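PDB 4RAA: putative exported protein from Bacteroides fragilis, which is of unknown function but folds as a six-bladed beta-propeller of the YWTD superfamily and is probably exported from the cytoplasm, perhaps as a lipoprotein. Local coordinates for residues D22-L27 / Y289-K294; K110-N115 / F119-E124; Y158-D163 / I169-N174. All coordinates share one frame; numbering follows the deposited sequence.

In the fold
Interaction 1 bridges two neighbouring blades of the propeller, while interactions 2 and 3 each lie within a blade of their own. The N-terminal strand 25-31 adds the outer edge to a blade built otherwise from C-terminal strands, closing the ring, and in interaction 1 its lead-in residues meet the outer strand of the neighbouring blade. Interactions 2 and 3 are hairpins forming the outer two strands of their blades, both within the loop that interaction 1 closes. Their centres lie about 24 Å apart, their nearest atoms about 8 Å, whereas interaction 1 lies across the chain's centre, about 40 Å from interaction 2 and about 36 Å from interaction 3, centre to centre. Interaction 2 also borders the second subunit.

Interaction 1 of 3, residues D22-L27 / Y289-K294; sequences DSILEL and YNYPIK
Ile24 drops its terminal methyl onto the ring of Tyr289, joining two neighbouring blades of the beta-propeller where the N-terminal strand closes the circle. The contact is a CH-pi one: CD1 of Ile24 stands 3.4 Å above the plane of the Tyr289 ring, over its centre and 14° off the ring normal. The other branch of the isoleucine reaches farther along, with Ile24 CG2 4.1 Å from Tyr289 OH, so the isoleucine crosses the ring obliquely and touches the phenol end only loosely. With chi1 at 58°, CG1 of Ile24 lies between the backbone N and the carbonyl carbon, and an extended chi2 of 173° then carries the methyl out to the aromatic face.

The two tyrosines project from the same side of strand 287-292, which pairs with strand 275-282 through Leu280 and Ile278, and Thr17 packs against both. Ile24 is held from its own blade by backbone hydrogen bonding to Lys361. The hydroxyl of Tyr291 is bonded to Val19 O, in the segment leading up to Ile24, which fixes the phenol end beside the isoleucine. There, Tyr291 OH lies 3.7 Å from Ile24 CD1, the same methyl that lies over the Tyr289 ring.

Interaction 2 of 3, residues K110-N115 / F119-E124; sequences KVLYYN and FSFLYE
Tyr113 and Tyr123 lay their rings one over the other on one face of an antiparallel hairpin, the outer two strands of a propeller blade. The stack is offset, with planes 6° and centroids 4.3 Å apart, and the slip brings Tyr123 OH over the centre of the Tyr113 ring while Tyr113 CB sits over the Tyr123 face. A chi1 of 66° places the Tyr123 ring between its own backbone N and carbonyl carbon. A classic bulge interrupts the pairing here: Leu122 and Tyr123 both face Tyr113, whose carbonyl O takes Leu122 N at 2.9 Å and, weakly, Tyr123 N. The extra residue swings Leu122 toward the first strand, where its CD1 fits against Asn115 CB at 3.6 Å.

On the other face, Phe121 nestles between Leu112 and Tyr114: its CE1 lies 4.3 Å from Leu112 CB, and its ring meets that of Tyr114 obliquely. At the end of this row Lys110 NZ forms a salt bridge to Glu124 OE1 at 2.8 Å, on the syn side but 21° out of the carboxylate plane. Lys110 NZ also bonds to Glu85 O, and Leu165 of the second subunit packs on both residues. Tyr123 stacks on Tyr123 of that subunit. The hairpin thus brings to the dimer contact an aromatic surface and an ion pair whose charges probably largely cancel, and the nearby leucine would probably strengthen that pair.

Interaction 3 of 3, residues Y158-D163 / I169-N174; sequences YFVVTD and IDYKMN
The carbonyl oxygen of Val161 is gripped by two backbone N-H groups, from Ile169 at 2.7 Å and from Asp170 at 3.2 Å, which marks a classic beta bulge in the antiparallel hairpin forming the outer two strands of this propeller blade. Ile169 N comes in the carbonyl plane, Asp170 N tilted 18° from it. The bulge turns Ile169 toward strand 157-162, and its CD1 rests 3.6 Å from Asp163 N. Beyond it the pairing is regular, with Val161 N bonded to Asp170 O and Phe159 and Lys172 bonded to each other both ways.

Val161 and Lys172 share a face. The lysine chain bends at chi2 (-61°), laying CG and CE against Val161 CG2 and turning NZ back to Asp170 OD2 in a salt bridge of 3.2 Å, the ammonium standing 36° out of the carboxylate plane. Thr211 O is a second partner for NZ. On the opposite face Val160 CG2 lies beside the Tyr171 ring. Toward the other end Tyr158 N bonds to Met173 O, and Phe159 packs on Ala198 and Thr200 of the next blade. The selenomethionine Met173 runs alongside this phenylalanine in a Met-aromatic contact, its SE obliquely placed 3.7 Å from Phe159 CE2.

Interaction 1 of 3, residues D22-L27 / Y289-K294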
loop_
_atom_site.group_PDB
_atom_site.type_symbol
_atom_site.label_atom_id
_atom_site.label_comp_id
_atom_site.label_asym_id
_atom_site.label_seq_id
_atom_site.Cartn_x
_atom_site.Cartn_y
_atom_site.Cartn_z
ATOM N N ASP A 22 2.936 -37.987 30.478
ATOM C CA ASP A 22 4.383 -38.205 30.459
ATOM C C ASP A 22 4.772 -39.334 29.489
ATOM O O ASP A 22 5.751 -39.215 28.766
ATOM C CB ASP A 22 4.854 -38.553 31.895
ATOM C CG ASP A 22 6.360 -38.445 32.088
ATOM O OD1 ASP A 22 6.935 -37.405 31.698
ATOM O OD2 ASP A 22 6.954 -39.379 32.687
ATOM N N SER A 23 3.979 -40.405 29.460
ATOM C CA SER A 23 4.245 -41.579 28.605
ATOM C C SER A 23 4.013 -41.360 27.110
ATOM O O SER A 23 4.820 -41.810 26.299
ATOM C CB SER A 23 3.411 -42.784 29.061
ATOM O OG SER A 23 2.027 -42.522 28.932
ATOM N N ILE A 24 2.903 -40.709 26.753
ATOM C CA ILE A 24 2.536 -40.457 25.322
ATOM C C ILE A 24 3.193 -39.239 24.646
ATOM O O ILE A 24 3.053 -39.083 23.424
ATOM C CB ILE A 24 0.988 -40.396 25.088
ATOM C CG1 ILE A 24 0.313 -39.302 25.939
ATOM C CG2 ILE A 24 0.354 -41.759 25.351
ATOM C CD1 ILE A 24 -1.150 -39.092 25.630
ATOM N N LEU A 25 3.900 -38.398 25.416
ATOM C CA LEU A 25 4.561 -37.180 24.899
ATOM C C LEU A 25 6.080 -37.183 25.077
ATOM O O LEU A 25 6.594 -37.782 26.039
ATOM C CB LEU A 25 4.010 -35.933 25.604
ATOM C CG LEU A 25 2.529 -35.574 25.435
ATOM C CD1 LEU A 25 2.141 -34.483 26.426
ATOM C CD2 LEU A 25 2.223 -35.153 24.005
ATOM N N GLU A 26 6.768 -36.512 24.138
ATOM C CA GLU A 26 8.222 -36.285 24.182
ATOM C C GLU A 26 8.447 -34.777 24.339
ATOM O O GLU A 26 7.869 -33.976 23.596
ATOM C CB GLU A 26 8.971 -36.846 22.966
ATOM C CG GLU A 26 8.611 -36.298 21.587
ATOM C CD GLU A 26 9.370 -37.006 20.463
ATOM O OE1 GLU A 26 10.538 -37.395 20.665
ATOM O OE2 GLU A 26 8.806 -37.154 19.355
ATOM N N LEU A 27 9.301 -34.428 25.303
ATOM C CA LEU A 27 9.593 -33.054 25.708
ATOM C C LEU A 27 10.964 -32.577 25.284
ATOM O O LEU A 27 11.862 -33.358 24.963
ATOM C CB LEU A 27 9.516 -32.918 27.247
ATOM C CG LEU A 27 8.152 -32.712 27.914
ATOM C CD1 LEU A 27 7.042 -33.562 27.307
ATOM C CD2 LEU A 27 8.280 -32.955 29.413
ATOM N N TYR A 289 -6.920 -38.022 24.094
ATOM C CA TYR A 289 -6.583 -37.994 25.524
ATOM C C TYR A 289 -6.905 -36.596 26.034
ATOM O O TYR A 289 -6.365 -35.632 25.506
ATOM C CB TYR A 289 -5.093 -38.274 25.764
ATOM C CG TYR A 289 -4.562 -39.545 25.151
ATOM C CD1 TYR A 289 -4.085 -39.557 23.835
ATOM C CD2 TYR A 289 -4.508 -40.737 25.885
ATOM C CE1 TYR A 289 -3.581 -40.720 23.263
ATOM C CE2 TYR A 289 -4.014 -41.915 25.319
ATOM C CZ TYR A 289 -3.547 -41.903 24.007
ATOM O OH TYR A 289 -3.064 -43.059 23.429
ATOM N N ASN A 290 -7.759 -36.490 27.056
ATOM C CA ASN A 290 -8.195 -35.204 27.606
ATOM C C ASN A 290 -7.733 -35.029 29.046
ATOM O O ASN A 290 -7.884 -35.938 29.852
ATOM C CB ASN A 290 -9.717 -35.122 27.547
ATOM C CG ASN A 290 -10.236 -33.712 27.749
ATOM O OD1 ASN A 290 -9.929 -32.816 26.972
ATOM N ND2 ASN A 290 -11.044 -33.517 28.771
ATOM N N TYR A 291 -7.200 -33.848 29.360
ATOM C CA TYR A 291 -6.644 -33.532 30.687
ATOM C C TYR A 291 -6.991 -32.129 31.149
ATOM O O TYR A 291 -6.900 -31.204 30.342
ATOM C CB TYR A 291 -5.107 -33.553 30.631
ATOM C CG TYR A 291 -4.470 -34.851 30.188
ATOM C CD1 TYR A 291 -4.305 -35.135 28.825
ATOM C CD2 TYR A 291 -3.985 -35.784 31.128
ATOM C CE1 TYR A 291 -3.710 -36.319 28.402
ATOM C CE2 TYR A 291 -3.374 -36.966 30.715
ATOM C CZ TYR A 291 -3.248 -37.232 29.347
ATOM O OH TYR A 291 -2.660 -38.386 28.899
ATOM N N PRO A 292 -7.401 -31.962 32.429
ATOM C CA PRO A 292 -7.462 -30.588 32.956
ATOM C C PRO A 292 -6.009 -30.111 33.046
ATOM O O PRO A 292 -5.160 -30.900 33.476
ATOM C CB PRO A 292 -8.074 -30.750 34.364
ATOM C CG PRO A 292 -8.604 -32.137 34.452
ATOM C CD PRO A 292 -7.931 -32.955 33.388
ATOM N N ILE A 293 -5.710 -28.876 32.642
ATOM C CA ILE A 293 -4.311 -28.377 32.679
ATOM C C ILE A 293 -3.643 -28.510 34.067
ATOM O O ILE A 293 -2.435 -28.768 34.126
ATOM C CB ILE A 293 -4.143 -26.980 31.994
ATOM C CG1 ILE A 293 -4.229 -27.172 30.458
ATOM C CG2 ILE A 293 -2.804 -26.309 32.322
ATOM C CD1 ILE A 293 -4.272 -25.905 29.619
ATOM N N LYS A 294 -4.415 -28.386 35.156
ATOM C CA LYS A 294 -3.866 -28.610 36.521
ATOM C C LYS A 294 -3.202 -29.996 36.663
ATOM O O LYS A 294 -2.158 -30.125 37.309
ATOM C CB LYS A 294 -4.920 -28.427 37.640
ATOM C CG LYS A 294 -5.082 -27.005 38.167
ATOM C CD LYS A 294 -5.702 -26.042 37.165
ATOM C CE LYS A 294 -5.729 -24.613 37.704
ATOM N NZ LYS A 294 -6.478 -24.489 38.987
#

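Interaction 2 of 3, residues K110-N115 / F119-E124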
loop_
_atom_site.group_PDB
_atom_site.type_symbol
_atom_site.label_atom_id
_atom_site.label_comp_id
_atom_site.label_asym_id
_atom_site.label_seq_id
_atom_site.Cartn_x
_atom_site.Cartn_y
_atom_site.Cartn_z
ATOM N N LYS A 110 -2.642 -0.484 9.796
ATOM C CA LYS A 110 -1.665 -0.688 8.726
ATOM C C LYS A 110 -0.962 -2.049 8.773
ATOM O O LYS A 110 -0.978 -2.740 9.787
ATOM C CB LYS A 110 -0.641 0.450 8.707
ATOM C CG LYS A 110 0.080 0.700 10.024
ATOM C CD LYS A 110 1.275 1.624 9.806
ATOM C CE LYS A 110 2.005 1.917 11.110
ATOM N NZ LYS A 110 3.283 2.669 10.936
ATOM N N VAL A 111 -0.373 -2.398 7.636
ATOM C CA VAL A 111 0.391 -3.621 7.415
ATOM C C VAL A 111 1.808 -3.147 7.139
ATOM O O VAL A 111 1.992 -2.290 6.275
ATOM C CB VAL A 111 -0.097 -4.372 6.145
ATOM C CG1 VAL A 111 0.628 -5.702 5.985
ATOM C CG2 VAL A 111 -1.596 -4.612 6.204
ATOM N N LEU A 112 2.801 -3.700 7.830
ATOM C CA LEU A 112 4.205 -3.309 7.614
ATOM C C LEU A 112 4.965 -4.493 7.042
ATOM O O LEU A 112 4.901 -5.592 7.603
ATOM C CB LEU A 112 4.862 -2.802 8.896
ATOM C CG LEU A 112 4.089 -1.655 9.572
ATOM C CD1 LEU A 112 3.156 -2.175 10.666
ATOM C CD2 LEU A 112 5.034 -0.623 10.159
ATOM N N TYR A 113 5.660 -4.253 5.923
ATOM C CA TYR A 113 6.437 -5.260 5.215
ATOM C C TYR A 113 7.918 -5.037 5.500
ATOM O O TYR A 113 8.427 -3.941 5.308
ATOM C CB TYR A 113 6.169 -5.191 3.704
ATOM C CG TYR A 113 4.731 -5.511 3.346
ATOM C CD1 TYR A 113 3.712 -4.560 3.517
ATOM C CD2 TYR A 113 4.378 -6.771 2.848
ATOM C CE1 TYR A 113 2.388 -4.864 3.200
ATOM C CE2 TYR A 113 3.060 -7.090 2.534
ATOM C CZ TYR A 113 2.066 -6.136 2.710
ATOM O OH TYR A 113 0.763 -6.432 2.404
ATOM N N TYR A 114 8.574 -6.085 5.997
ATOM C CA TYR A 114 10.005 -6.116 6.269
ATOM C C TYR A 114 10.639 -7.210 5.408
ATOM O O TYR A 114 9.947 -8.112 4.931
ATOM C CB TYR A 114 10.258 -6.401 7.748
ATOM C CG TYR A 114 9.662 -5.382 8.693
ATOM C CD1 TYR A 114 10.376 -4.242 9.074
ATOM C CD2 TYR A 114 8.386 -5.562 9.227
ATOM C CE1 TYR A 114 9.832 -3.305 9.958
ATOM C CE2 TYR A 114 7.833 -4.632 10.113
ATOM C CZ TYR A 114 8.557 -3.511 10.473
ATOM O OH TYR A 114 7.996 -2.611 11.331
ATOM N N ASN A 115 11.956 -7.119 5.216
ATOM C CA ASN A 115 12.733 -8.094 4.419
ATOM C C ASN A 115 12.857 -9.401 5.202
ATOM O O ASN A 115 13.225 -9.375 6.383
ATOM C CB ASN A 115 14.134 -7.532 4.129
ATOM C CG ASN A 115 14.895 -8.324 3.084
ATOM O OD1 ASN A 115 15.352 -9.426 3.351
ATOM N ND2 ASN A 115 15.092 -7.731 1.911
ATOM N N PHE A 119 15.834 -8.269 7.533
ATOM C CA PHE A 119 14.888 -7.649 8.518
ATOM C C PHE A 119 14.664 -6.121 8.453
ATOM O O PHE A 119 13.970 -5.565 9.322
ATOM C CB PHE A 119 15.176 -8.112 9.965
ATOM C CG PHE A 119 15.363 -9.601 10.099
ATOM C CD1 PHE A 119 14.381 -10.489 9.634
ATOM C CD2 PHE A 119 16.512 -10.131 10.704
ATOM C CE1 PHE A 119 14.551 -11.867 9.748
ATOM C CE2 PHE A 119 16.685 -11.511 10.828
ATOM C CZ PHE A 119 15.703 -12.380 10.353
ATOM N N SER A 120 15.201 -5.465 7.415
ATOM C CA SER A 120 15.030 -4.024 7.224
ATOM C C SER A 120 13.622 -3.753 6.685
ATOM O O SER A 120 12.978 -4.641 6.117
ATOM C CB SER A 120 16.087 -3.452 6.271
ATOM O OG SER A 120 16.009 -4.046 4.978
ATOM N N PHE A 121 13.158 -2.521 6.874
ATOM C CA PHE A 121 11.819 -2.100 6.448
ATOM C C PHE A 121 11.768 -1.892 4.923
ATOM O O PHE A 121 12.676 -1.291 4.348
ATOM C CB PHE A 121 11.412 -0.836 7.229
ATOM C CG PHE A 121 10.078 -0.275 6.844
ATOM C CD1 PHE A 121 8.929 -1.057 6.929
ATOM C CD2 PHE A 121 9.957 1.058 6.436
ATOM C CE1 PHE A 121 7.686 -0.538 6.559
ATOM C CE2 PHE A 121 8.718 1.586 6.083
ATOM C CZ PHE A 121 7.582 0.789 6.143
ATOM N N LEU A 122 10.715 -2.421 4.288
ATOM C CA LEU A 122 10.477 -2.308 2.841
ATOM C C LEU A 122 9.419 -1.245 2.537
ATOM O O LEU A 122 9.716 -0.267 1.848
ATOM C CB LEU A 122 10.063 -3.661 2.242
ATOM C CG LEU A 122 11.153 -4.614 1.760
ATOM C CD1 LEU A 122 12.309 -4.726 2.729
ATOM C CD2 LEU A 122 10.538 -5.978 1.478
ATOM N N TYR A 123 8.196 -1.453 3.033
ATOM C CA TYR A 123 7.079 -0.508 2.823
ATOM C C TYR A 123 5.889 -0.815 3.713
ATOM O O TYR A 123 5.826 -1.899 4.288
ATOM C CB TYR A 123 6.600 -0.529 1.366
ATOM C CG TYR A 123 5.963 -1.830 0.902
ATOM C CD1 TYR A 123 6.746 -2.928 0.532
ATOM C CD2 TYR A 123 4.568 -1.951 0.803
ATOM C CE1 TYR A 123 6.163 -4.114 0.091
ATOM C CE2 TYR A 123 3.971 -3.127 0.364
ATOM C CZ TYR A 123 4.764 -4.206 0.006
ATOM O OH TYR A 123 4.149 -5.362 -0.429
ATOM N N GLU A 124 4.955 0.134 3.819
ATOM C CA GLU A 124 3.732 -0.052 4.625
ATOM C C GLU A 124 2.494 0.375 3.856
ATOM O O GLU A 124 2.531 1.352 3.107
ATOM C CB GLU A 124 3.798 0.692 5.977
ATOM C CG GLU A 124 3.841 2.225 5.907
ATOM C CD GLU A 124 3.940 2.915 7.265
ATOM O OE1 GLU A 124 4.032 2.246 8.315
ATOM O OE2 GLU A 124 3.940 4.163 7.278
#

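Interaction 3 of 3, residues Y158-D163 / I169-N174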
loop_
_atom_site.group_PDB
_atom_site.type_symbol
_atom_site.label_atom_id
_atom_site.label_comp_id
_atom_site.label_asym_id
_atom_site.label_seq_id
_atom_site.Cartn_x
_atom_site.Cartn_y
_atom_site.Cartn_z
ATOM N N TYR A 158 -17.169 -14.567 8.379
ATOM C CA TYR A 158 -16.057 -14.726 9.333
ATOM C C TYR A 158 -14.694 -14.395 8.705
ATOM O O TYR A 158 -13.859 -13.764 9.362
ATOM C CB TYR A 158 -16.038 -16.130 9.952
ATOM C CG TYR A 158 -16.965 -16.308 11.136
ATOM C CD1 TYR A 158 -16.677 -15.695 12.350
ATOM C CD2 TYR A 158 -18.091 -17.133 11.068
ATOM C CE1 TYR A 158 -17.504 -15.854 13.452
ATOM C CE2 TYR A 158 -18.920 -17.317 12.176
ATOM C CZ TYR A 158 -18.624 -16.671 13.365
ATOM O OH TYR A 158 -19.430 -16.826 14.472
ATOM N N PHE A 159 -14.483 -14.818 7.450
ATOM C CA PHE A 159 -13.220 -14.601 6.702
ATOM C C PHE A 159 -13.477 -14.065 5.302
ATOM O O PHE A 159 -14.603 -14.103 4.808
ATOM C CB PHE A 159 -12.437 -15.911 6.562
ATOM C CG PHE A 159 -12.244 -16.643 7.858
ATOM C CD1 PHE A 159 -11.144 -16.379 8.668
ATOM C CD2 PHE A 159 -13.173 -17.605 8.272
ATOM C CE1 PHE A 159 -10.976 -17.050 9.870
ATOM C CE2 PHE A 159 -13.008 -18.286 9.466
ATOM C CZ PHE A 159 -11.912 -18.001 10.267
ATOM N N VAL A 160 -12.407 -13.598 4.665
ATOM C CA VAL A 160 -12.465 -13.056 3.299
ATOM C C VAL A 160 -11.151 -13.312 2.557
ATOM O O VAL A 160 -10.083 -13.170 3.135
ATOM C CB VAL A 160 -12.824 -11.539 3.299
ATOM C CG1 VAL A 160 -11.794 -10.703 4.044
ATOM C CG2 VAL A 160 -13.019 -11.003 1.881
ATOM N N VAL A 161 -11.246 -13.684 1.279
ATOM C CA VAL A 161 -10.071 -13.938 0.450
ATOM C C VAL A 161 -9.890 -12.759 -0.497
ATOM O O VAL A 161 -10.839 -12.384 -1.181
ATOM C CB VAL A 161 -10.201 -15.253 -0.328
ATOM C CG1 VAL A 161 -8.966 -15.492 -1.205
ATOM C CG2 VAL A 161 -10.417 -16.407 0.652
ATOM N N THR A 162 -8.683 -12.183 -0.515
ATOM C CA THR A 162 -8.345 -11.047 -1.388
ATOM C C THR A 162 -7.124 -11.357 -2.225
ATOM O O THR A 162 -6.320 -12.223 -1.857
ATOM C CB THR A 162 -8.000 -9.753 -0.603
ATOM O OG1 THR A 162 -6.642 -9.783 -0.129
ATOM C CG2 THR A 162 -8.967 -9.522 0.545
ATOM N N ASP A 163 -6.961 -10.601 -3.313
ATOM C CA ASP A 163 -5.770 -10.721 -4.161
ATOM C C ASP A 163 -4.567 -10.027 -3.482
ATOM O O ASP A 163 -4.677 -9.482 -2.366
ATOM C CB ASP A 163 -6.025 -10.186 -5.605
ATOM C CG ASP A 163 -6.293 -8.667 -5.682
ATOM O OD1 ASP A 163 -5.990 -7.905 -4.734
ATOM O OD2 ASP A 163 -6.804 -8.227 -6.735
ATOM N N ILE A 169 -11.849 -11.034 -3.353
ATOM C CA ILE A 169 -12.169 -12.063 -4.366
ATOM C C ILE A 169 -13.456 -12.773 -3.946
ATOM O O ILE A 169 -14.404 -12.823 -4.731
ATOM C CB ILE A 169 -11.020 -13.077 -4.587
ATOM C CG1 ILE A 169 -9.788 -12.342 -5.138
ATOM C CG2 ILE A 169 -11.449 -14.187 -5.561
ATOM C CD1 ILE A 169 -8.531 -13.187 -5.238
ATOM N N ASP A 170 -13.476 -13.332 -2.729
ATOM C CA ASP A 170 -14.677 -13.999 -2.199
ATOM C C ASP A 170 -14.750 -13.949 -0.674
ATOM O O ASP A 170 -13.723 -13.978 -0.001
ATOM C CB ASP A 170 -14.741 -15.459 -2.685
ATOM C CG ASP A 170 -16.137 -16.105 -2.526
ATOM O OD1 ASP A 170 -17.157 -15.423 -2.277
ATOM O OD2 ASP A 170 -16.218 -17.333 -2.690
ATOM N N TYR A 171 -15.977 -13.855 -0.163
ATOM C CA TYR A 171 -16.265 -13.848 1.263
ATOM C C TYR A 171 -16.491 -15.304 1.653
ATOM O O TYR A 171 -17.168 -16.039 0.926
ATOM C CB TYR A 171 -17.517 -13.035 1.581
ATOM C CG TYR A 171 -17.508 -11.604 1.108
ATOM C CD1 TYR A 171 -17.930 -11.272 -0.189
ATOM C CD2 TYR A 171 -17.106 -10.567 1.961
ATOM C CE1 TYR A 171 -17.933 -9.948 -0.630
ATOM C CE2 TYR A 171 -17.107 -9.240 1.537
ATOM C CZ TYR A 171 -17.515 -8.932 0.243
ATOM O OH TYR A 171 -17.516 -7.622 -0.178
ATOM N N LYS A 172 -15.965 -15.697 2.817
ATOM C CA LYS A 172 -15.970 -17.089 3.281
ATOM C C LYS A 172 -16.587 -17.249 4.666
ATOM O O LYS A 172 -16.297 -16.462 5.567
ATOM C CB LYS A 172 -14.519 -17.596 3.343
ATOM C CG LYS A 172 -13.718 -17.524 2.037
ATOM C CD LYS A 172 -14.342 -18.368 0.928
ATOM C CE LYS A 172 -13.455 -18.464 -0.301
ATOM N NZ LYS A 172 -14.077 -19.282 -1.377
HETATM N N MSE A 173 -17.391 -18.302 4.819
HETATM C CA MSE A 173 -18.073 -18.686 6.070
HETATM C C MSE A 173 -19.067 -17.697 6.624
HETATM O O MSE A 173 -18.693 -16.653 7.157
HETATM C CB MSE A 173 -17.105 -19.103 7.171
HETATM C CG MSE A 173 -16.714 -20.542 6.889
HETATM SE SE MSE A 173 -15.073 -20.899 7.866
HETATM C CE MSE A 173 -16.045 -21.173 9.539
ATOM N N ASN A 174 -20.342 -18.079 6.551
ATOM C CA ASN A 174 -21.459 -17.273 7.026
ATOM C C ASN A 174 -21.414 -17.089 8.555
ATOM O O ASN A 174 -21.211 -18.064 9.276
ATOM C CB ASN A 174 -22.776 -17.947 6.622
ATOM C CG ASN A 174 -23.960 -17.030 6.780
ATOM O OD1 ASN A 174 -24.842 -17.277 7.607
ATOM N ND2 ASN A 174 -23.970 -15.934 6.016
#